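PDB 3KTD: prephenate dehydrogenase from Corynebacterium glutamicum ATCC 13032, which probably oxidises prephenate with NAD+ or NADP+ as acceptor, a step on the route to tyrosine. Local coordinates for residues 23-32 with 172-180; 311-319 with 330-341. All coordinates share one frame; numbering follows the deposited sequence.

In the fold
Interaction 1 lies in the probable nucleotide-binding domain, and the strands of interaction 2 pack beside it, against helix 162-177 and strand 181-184. Their centres lie 19 Å apart. Interaction 1 packs helix 18-29, whose start carries the end of a probable dinucleotide-binding glycine motif, against the end of helix 162-177. Interaction 2 pairs strands 314-317 and 337-340 near the C-terminus. Helix 162-177 joins them: Met174 packs on Leu23 and Leu27 in interaction 1, and Val172 of the same helix touches Val340 of interaction 2, CG1 to CG1 at 4.1 Å. Leu176 CD2 also reaches Ile338 O at 3.8 Å. Along the chain, interaction 1 closes before interaction 2 opens.

Interaction 1 (23-32 with 172-180); sequences LLRDLHAANH and VQMALAVGA
Val178 meets helix 23-29 through its CG1 branch, which lies 3.6 Å from Asp26 CB and 3.9 Å from Leu27 CD2. With chi1 at -57°, CG1 stands beside the backbone N of Val178, and from there it reaches both residues. The Leu27 side chain lies aslant to Val178. It crosses Met174, a selenomethionine, at about a right angle, with CD2 4.2 Å from Met174 CG. Leu23 also lies across Met174, and its CD2 approaches SE at 4.2 Å. Its other branch, CD1, faces Val178 CG1. In one of its two modelled conformers His32 brings CE1 near Ala177 CB. Ala30 CB adds a looser contact with Ala177 O. No hydrogen bond links the two segments, so the contact rests on apolar packing.

The axes of segments 23-29 and 172-177 approach to 10.5 Å and cross at 83°, nearly perpendicular. A GxGxxG-like sequence runs from the turn after strand 11-14 into the start of helix 18-29, consistent with the first beta-alpha unit of a Rossmann fold. Leu23 touches residues of that glycine-rich pattern. Both helices end in Schellman motifs, with Asn31 and Gly179 at positive phi. Val178 directly precedes Gly179, the C-prime residue, and its side chain points toward Asp26.

The carboxylate of Asp26 is held outside the pair, by a hydrogen bond from Gly140 N to OD1. Beneath the apolar cluster lie the sheet strands: Val11 touches Leu27 and Met174, and Trp147 touches Leu23 and Met174.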
# COMPACT_ATOMS: atom_id res chain seq x y z
N LEU A 23 6.50 -5.15 -24.91
CA LEU A 23 7.68 -4.63 -25.56
C LEU A 23 7.53 -4.78 -27.07
O LEU A 23 7.82 -3.85 -27.80
CB LEU A 23 8.93 -5.37 -25.05
CG LEU A 23 10.28 -4.94 -25.61
CD1 LEU A 23 10.65 -3.54 -25.14
CD2 LEU A 23 11.35 -5.95 -25.21
N LEU A 24 7.05 -5.93 -27.53
CA LEU A 24 6.86 -6.17 -28.95
C LEU A 24 5.88 -5.16 -29.51
O LEU A 24 6.11 -4.59 -30.58
CB LEU A 24 6.33 -7.59 -29.20
CG LEU A 24 5.97 -7.98 -30.64
CD1 LEU A 24 7.20 -8.28 -31.45
CD2 LEU A 24 5.06 -9.19 -30.66
N ARG A 25 4.79 -4.93 -28.78
CA ARG A 25 3.75 -4.01 -29.22
C ARG A 25 4.26 -2.58 -29.31
O ARG A 25 4.00 -1.89 -30.30
CB ARG A 25 2.53 -4.06 -28.30
CG ARG A 25 1.66 -5.31 -28.40
CD ARG A 25 0.53 -5.21 -27.37
NE ARG A 25 -0.44 -6.30 -27.43
CZ ARG A 25 -1.41 -6.42 -28.34
NH1 ARG A 25 -1.54 -5.53 -29.32
NH2 ARG A 25 -2.23 -7.46 -28.29
N ASP A 26 4.98 -2.12 -28.27
CA ASP A 26 5.49 -0.75 -28.25
C ASP A 26 6.57 -0.52 -29.32
O ASP A 26 6.62 0.55 -29.93
CB ASP A 26 6.03 -0.37 -26.86
CG ASP A 26 4.92 -0.05 -25.85
OD1 ASP A 26 3.78 0.29 -26.27
OD2 ASP A 26 5.20 -0.11 -24.63
N LEU A 27 7.42 -1.52 -29.54
CA LEU A 27 8.46 -1.43 -30.55
C LEU A 27 7.86 -1.41 -31.94
O LEU A 27 8.39 -0.76 -32.84
CB LEU A 27 9.44 -2.60 -30.44
CG LEU A 27 10.45 -2.54 -29.30
CD1 LEU A 27 11.29 -3.80 -29.28
CD2 LEU A 27 11.34 -1.30 -29.40
N HIS A 28 6.75 -2.13 -32.11
CA HIS A 28 6.06 -2.20 -33.39
C HIS A 28 5.37 -0.87 -33.66
O HIS A 28 5.43 -0.35 -34.77
CB HIS A 28 5.03 -3.33 -33.38
CG HIS A 28 4.40 -3.61 -34.71
ND1 HIS A 28 5.05 -4.29 -35.71
CD2 HIS A 28 3.16 -3.34 -35.18
CE1 HIS A 28 4.25 -4.41 -36.75
NE2 HIS A 28 3.09 -3.85 -36.45
N ALA A 29 4.74 -0.32 -32.61
CA ALA A 29 4.08 0.99 -32.67
C ALA A 29 5.11 2.04 -33.08
O ALA A 29 4.90 2.78 -34.05
CB ALA A 29 3.44 1.34 -31.32
N ALA A 30 6.24 2.07 -32.37
CA ALA A 30 7.36 2.98 -32.68
C ALA A 30 8.05 2.65 -34.01
O ALA A 30 9.03 3.30 -34.36
CB ALA A 30 8.38 2.98 -31.54
N ASN A 31 7.57 1.62 -34.71
CA ASN A 31 8.03 1.26 -36.05
C ASN A 31 9.45 0.70 -36.15
O ASN A 31 10.06 0.80 -37.22
CB ASN A 31 7.85 2.44 -37.03
CG ASN A 31 8.03 2.03 -38.50
OD1 ASN A 31 7.79 0.87 -38.87
ND2 ASN A 31 8.47 2.97 -39.33
N HIS A 32 9.98 0.12 -35.08
CA HIS A 32 11.31 -0.49 -35.08
C HIS A 32 11.21 -1.97 -35.46
O HIS A 32 10.23 -2.63 -35.13
CB HIS A 32 11.96 -0.38 -33.68
CG HIS A 32 12.30 1.02 -33.27
ND1 HIS A 32 11.53 1.74 -32.39
CD2 HIS A 32 13.34 1.82 -33.60
CE1 HIS A 32 12.08 2.93 -32.20
NE2 HIS A 32 13.18 3.00 -32.92
N VAL A 172 19.88 0.37 -24.24
CA VAL A 172 19.45 1.65 -23.70
C VAL A 172 18.55 2.37 -24.72
O VAL A 172 17.51 2.94 -24.35
CB VAL A 172 20.66 2.52 -23.35
CG1 VAL A 172 20.21 3.88 -22.87
CG2 VAL A 172 21.48 1.83 -22.29
N GLN A 173 18.93 2.32 -25.99
CA GLN A 173 18.12 2.91 -27.04
C GLN A 173 16.76 2.25 -27.12
O GLN A 173 15.77 2.93 -27.37
CB GLN A 173 18.83 2.80 -28.40
CG GLN A 173 19.98 3.77 -28.55
CD GLN A 173 19.52 5.19 -28.35
OE1 GLN A 173 19.90 5.84 -27.38
NE2 GLN A 173 18.65 5.65 -29.23
N MSE A 174 16.73 0.94 -26.89
CA MSE A 174 15.49 0.17 -26.87
C MSE A 174 14.58 0.64 -25.72
O MSE A 174 13.42 1.01 -25.95
CB MSE A 174 15.79 -1.33 -26.73
CG MSE A 174 14.60 -2.24 -26.95
SE MSE A 174 14.89 -4.09 -26.42
CE MSE A 174 15.12 -3.85 -24.51
N ALA A 175 15.11 0.64 -24.50
CA ALA A 175 14.36 1.09 -23.33
C ALA A 175 13.85 2.52 -23.51
O ALA A 175 12.73 2.84 -23.10
CB ALA A 175 15.22 1.00 -22.08
N LEU A 176 14.67 3.37 -24.12
CA LEU A 176 14.26 4.76 -24.36
C LEU A 176 13.22 4.84 -25.49
O LEU A 176 12.30 5.66 -25.43
CB LEU A 176 15.47 5.65 -24.67
CG LEU A 176 16.52 5.89 -23.58
CD1 LEU A 176 17.74 6.60 -24.20
CD2 LEU A 176 15.98 6.67 -22.39
N ALA A 177 13.35 3.98 -26.50
CA ALA A 177 12.40 3.92 -27.62
C ALA A 177 10.94 3.66 -27.19
O ALA A 177 10.01 4.04 -27.93
CB ALA A 177 12.83 2.86 -28.64
N VAL A 178 10.74 3.04 -26.02
CA VAL A 178 9.39 2.76 -25.49
C VAL A 178 9.02 3.64 -24.27
O VAL A 178 8.31 3.20 -23.34
CB VAL A 178 9.22 1.24 -25.16
CG1 VAL A 178 9.50 0.39 -26.40
CG2 VAL A 178 10.14 0.81 -24.01
N GLY A 179 9.52 4.87 -24.27
CA GLY A 179 9.22 5.86 -23.23
C GLY A 179 9.74 5.61 -21.83
O GLY A 179 9.27 6.24 -20.88
N ALA A 180 10.71 4.72 -21.66
CA ALA A 180 11.22 4.44 -20.32
C ALA A 180 12.27 5.45 -19.89
O ALA A 180 12.80 6.21 -20.69
CB ALA A 180 11.78 3.04 -20.23

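Interaction 2 (311-319 with 330-341)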
# COMPACT_ATOMS: atom_id res chain seq x y z
N SER A 311 10.81 13.71 -10.35
CA SER A 311 11.94 14.63 -10.19
C SER A 311 13.28 13.91 -10.09
O SER A 311 14.18 14.35 -9.37
CB SER A 311 11.72 15.56 -8.98
OG SER A 311 10.79 16.58 -9.30
N ARG A 312 13.43 12.80 -10.82
CA ARG A 312 14.74 12.13 -10.91
C ARG A 312 15.68 13.02 -11.71
O ARG A 312 15.28 13.57 -12.74
CB ARG A 312 14.65 10.77 -11.60
CG ARG A 312 13.84 9.73 -10.88
CD ARG A 312 13.85 8.41 -11.64
NE ARG A 312 12.89 7.48 -11.06
CZ ARG A 312 11.61 7.41 -11.39
NH1 ARG A 312 11.10 8.20 -12.32
NH2 ARG A 312 10.82 6.54 -10.77
N PRO A 313 16.94 13.16 -11.25
CA PRO A 313 17.91 13.93 -12.02
C PRO A 313 18.24 13.22 -13.32
O PRO A 313 18.01 12.02 -13.44
CB PRO A 313 19.13 13.99 -11.11
CG PRO A 313 18.97 12.88 -10.15
CD PRO A 313 17.50 12.73 -9.95
N VAL A 314 18.79 13.96 -14.28
CA VAL A 314 19.08 13.41 -15.59
C VAL A 314 20.50 13.75 -16.04
O VAL A 314 20.85 14.91 -16.19
CB VAL A 314 18.04 13.91 -16.63
CG1 VAL A 314 17.82 15.40 -16.50
CG2 VAL A 314 18.47 13.55 -18.05
N LEU A 315 21.32 12.71 -16.23
CA LEU A 315 22.68 12.85 -16.75
C LEU A 315 22.72 12.41 -18.20
O LEU A 315 22.11 11.41 -18.58
CB LEU A 315 23.67 12.00 -15.96
CG LEU A 315 24.39 12.68 -14.79
CD1 LEU A 315 23.41 13.47 -13.91
CD2 LEU A 315 25.16 11.64 -13.99
N ARG A 316 23.45 13.17 -19.01
CA ARG A 316 23.64 12.89 -20.43
C ARG A 316 25.01 12.25 -20.65
O ARG A 316 26.04 12.91 -20.49
CB ARG A 316 23.49 14.18 -21.26
CG ARG A 316 22.03 14.62 -21.44
CD ARG A 316 21.87 16.12 -21.67
NE ARG A 316 22.62 16.63 -22.82
CZ ARG A 316 22.48 17.86 -23.33
NH1 ARG A 316 21.61 18.73 -22.82
NH2 ARG A 316 23.22 18.22 -24.39
N LEU A 317 25.02 10.97 -21.00
CA LEU A 317 26.28 10.27 -21.27
C LEU A 317 26.68 10.49 -22.71
O LEU A 317 25.83 10.71 -23.57
CB LEU A 317 26.14 8.77 -21.02
CG LEU A 317 25.53 8.35 -19.69
CD1 LEU A 317 25.62 6.84 -19.54
CD2 LEU A 317 26.20 9.06 -18.52
N HIS A 318 27.97 10.41 -22.98
CA HIS A 318 28.50 10.51 -24.33
C HIS A 318 29.45 9.35 -24.54
O HIS A 318 30.67 9.53 -24.52
CB HIS A 318 29.23 11.84 -24.54
CG HIS A 318 28.37 13.05 -24.33
ND1 HIS A 318 28.23 13.67 -23.10
CD2 HIS A 318 27.61 13.76 -25.20
CE1 HIS A 318 27.42 14.70 -23.22
NE2 HIS A 318 27.03 14.78 -24.48
N PRO A 319 28.91 8.13 -24.73
CA PRO A 319 29.76 6.98 -24.99
C PRO A 319 30.85 7.32 -26.00
O PRO A 319 30.57 8.01 -26.98
CB PRO A 319 28.79 5.95 -25.58
CG PRO A 319 27.49 6.29 -24.98
CD PRO A 319 27.48 7.78 -24.74
N HIS A 330 28.08 7.67 -11.23
CA HIS A 330 27.52 8.91 -10.73
C HIS A 330 25.99 8.85 -10.84
O HIS A 330 25.29 9.30 -9.95
CB HIS A 330 28.12 10.10 -11.49
CG HIS A 330 27.85 11.44 -10.87
ND1 HIS A 330 27.81 12.61 -11.61
CD2 HIS A 330 27.61 11.81 -9.59
CE1 HIS A 330 27.56 13.63 -10.81
NE2 HIS A 330 27.43 13.17 -9.58
N ALA A 331 25.49 8.25 -11.92
CA ALA A 331 24.05 8.10 -12.11
C ALA A 331 23.47 7.07 -11.13
O ALA A 331 22.35 7.24 -10.64
CB ALA A 331 23.75 7.69 -13.53
N GLU A 332 24.24 6.02 -10.88
CA GLU A 332 23.84 4.95 -9.97
C GLU A 332 23.65 5.48 -8.55
O GLU A 332 22.63 5.20 -7.91
CB GLU A 332 24.91 3.85 -9.97
CG GLU A 332 24.59 2.61 -9.14
CD GLU A 332 25.83 1.78 -8.84
OE1 GLU A 332 26.61 2.16 -7.94
OE2 GLU A 332 26.04 0.74 -9.50
N THR A 333 24.63 6.23 -8.06
CA THR A 333 24.59 6.80 -6.72
C THR A 333 23.40 7.74 -6.53
O THR A 333 22.79 7.80 -5.46
CB THR A 333 25.87 7.61 -6.44
OG1 THR A 333 27.02 6.85 -6.84
CG2 THR A 333 25.96 7.98 -4.95
N LEU A 334 23.10 8.48 -7.59
CA LEU A 334 22.05 9.48 -7.57
C LEU A 334 20.69 8.94 -8.01
O LEU A 334 19.67 9.61 -7.83
CB LEU A 334 22.45 10.65 -8.47
CG LEU A 334 23.63 11.51 -8.03
CD1 LEU A 334 23.94 12.54 -9.09
CD2 LEU A 334 23.33 12.19 -6.69
N GLY A 335 20.65 7.74 -8.57
CA GLY A 335 19.40 7.21 -9.12
C GLY A 335 18.98 8.03 -10.32
O GLY A 335 17.80 8.12 -10.66
N ALA A 336 19.96 8.64 -10.98
CA ALA A 336 19.69 9.48 -12.13
C ALA A 336 19.29 8.62 -13.32
O ALA A 336 19.81 7.53 -13.49
CB ALA A 336 20.90 10.31 -12.48
N ARG A 337 18.33 9.10 -14.10
CA ARG A 337 18.00 8.47 -15.37
C ARG A 337 19.00 9.05 -16.35
O ARG A 337 19.60 10.08 -16.07
CB ARG A 337 16.56 8.77 -15.79
CG ARG A 337 16.29 10.21 -16.20
CD ARG A 337 14.81 10.48 -16.48
NE ARG A 337 14.65 11.81 -17.06
CZ ARG A 337 14.84 12.12 -18.35
NH1 ARG A 337 15.17 11.18 -19.24
NH2 ARG A 337 14.69 13.37 -18.76
N ILE A 338 19.19 8.40 -17.50
CA ILE A 338 20.16 8.87 -18.48
C ILE A 338 19.60 9.01 -19.89
O ILE A 338 18.63 8.35 -20.26
CB ILE A 338 21.41 7.96 -18.53
CG1 ILE A 338 21.08 6.60 -19.17
CG2 ILE A 338 21.99 7.76 -17.14
CD1 ILE A 338 22.27 5.68 -19.26
N GLU A 339 20.24 9.88 -20.66
CA GLU A 339 19.92 10.09 -22.07
C GLU A 339 21.26 10.12 -22.80
O GLU A 339 22.12 10.92 -22.46
CB GLU A 339 19.17 11.42 -22.26
CG GLU A 339 17.66 11.39 -21.89
CD GLU A 339 16.75 10.75 -22.97
OE1 GLU A 339 17.17 10.65 -24.16
OE2 GLU A 339 15.61 10.35 -22.64
N VAL A 340 21.44 9.24 -23.79
CA VAL A 340 22.74 9.13 -24.46
C VAL A 340 22.82 9.90 -25.78
O VAL A 340 22.04 9.65 -26.70
CB VAL A 340 23.13 7.65 -24.68
CG1 VAL A 340 22.93 6.86 -23.39
CG2 VAL A 340 22.31 7.03 -25.79
N PHE A 341 23.74 10.85 -25.86
CA PHE A 341 23.97 11.62 -27.08
C PHE A 341 25.27 11.18 -27.78
O PHE A 341 25.80 10.10 -27.54
CB PHE A 341 24.02 13.13 -26.78
CG PHE A 341 22.68 13.73 -26.36
CD1 PHE A 341 21.49 13.01 -26.48
CD2 PHE A 341 22.62 15.05 -25.92
CE1 PHE A 341 20.26 13.58 -26.11
CE2 PHE A 341 21.40 15.62 -25.55
CZ PHE A 341 20.22 14.89 -25.65
OXT PHE A 341 25.81 11.89 -28.64
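Arg316 and Phe341 cross obliquely, their guanidinium and ring planes 56° apart. Phe341 CE2 lies over one guanidinium face, near NE and CZ, while Arg316 NH2 sits at the ring edge, in its plane. The Arg316 chain bends at chi3 (57°), which turns its end towards the ring. Val314 and Arg337 lie side by side and point the same way. Val314 CG2 sits over the centre of the Arg337 guanidinium, 3.8 Å above its plane, and Glu339 OE2 meets the edge of that group in a salt bridge to NH1 at 3.5 Å.

Leu315 and Leu317 turn to the other face. Leu315 crosses His330 at about a right angle, with CD2 3.7 Å from ND1. Leu317 CD1 packs on Ile338 CD1 at 3.6 Å. Between these faces the parallel strands of a beta-alpha-beta unit are joined by backbone hydrogen bonds. Arg337 N to Pro313 O is 3.0 Å, and Leu315 N to Arg337 O is 3.1 Å. Glu339 N also binds Leu315 O, and Phe341 N binds Leu317 O. Arg312 forms a salt bridge with Glu181, and its NH2 bonds Ser221 O of the second subunit.

The two faces differ in chemistry. The Leu315 and Leu317 face is largely apolar, with Leu315 CD2 on Ala331 CB and Leu317 on Ile338, whereas on the Val314 face the Glu339 carboxylate probably offsets the charge of Arg337.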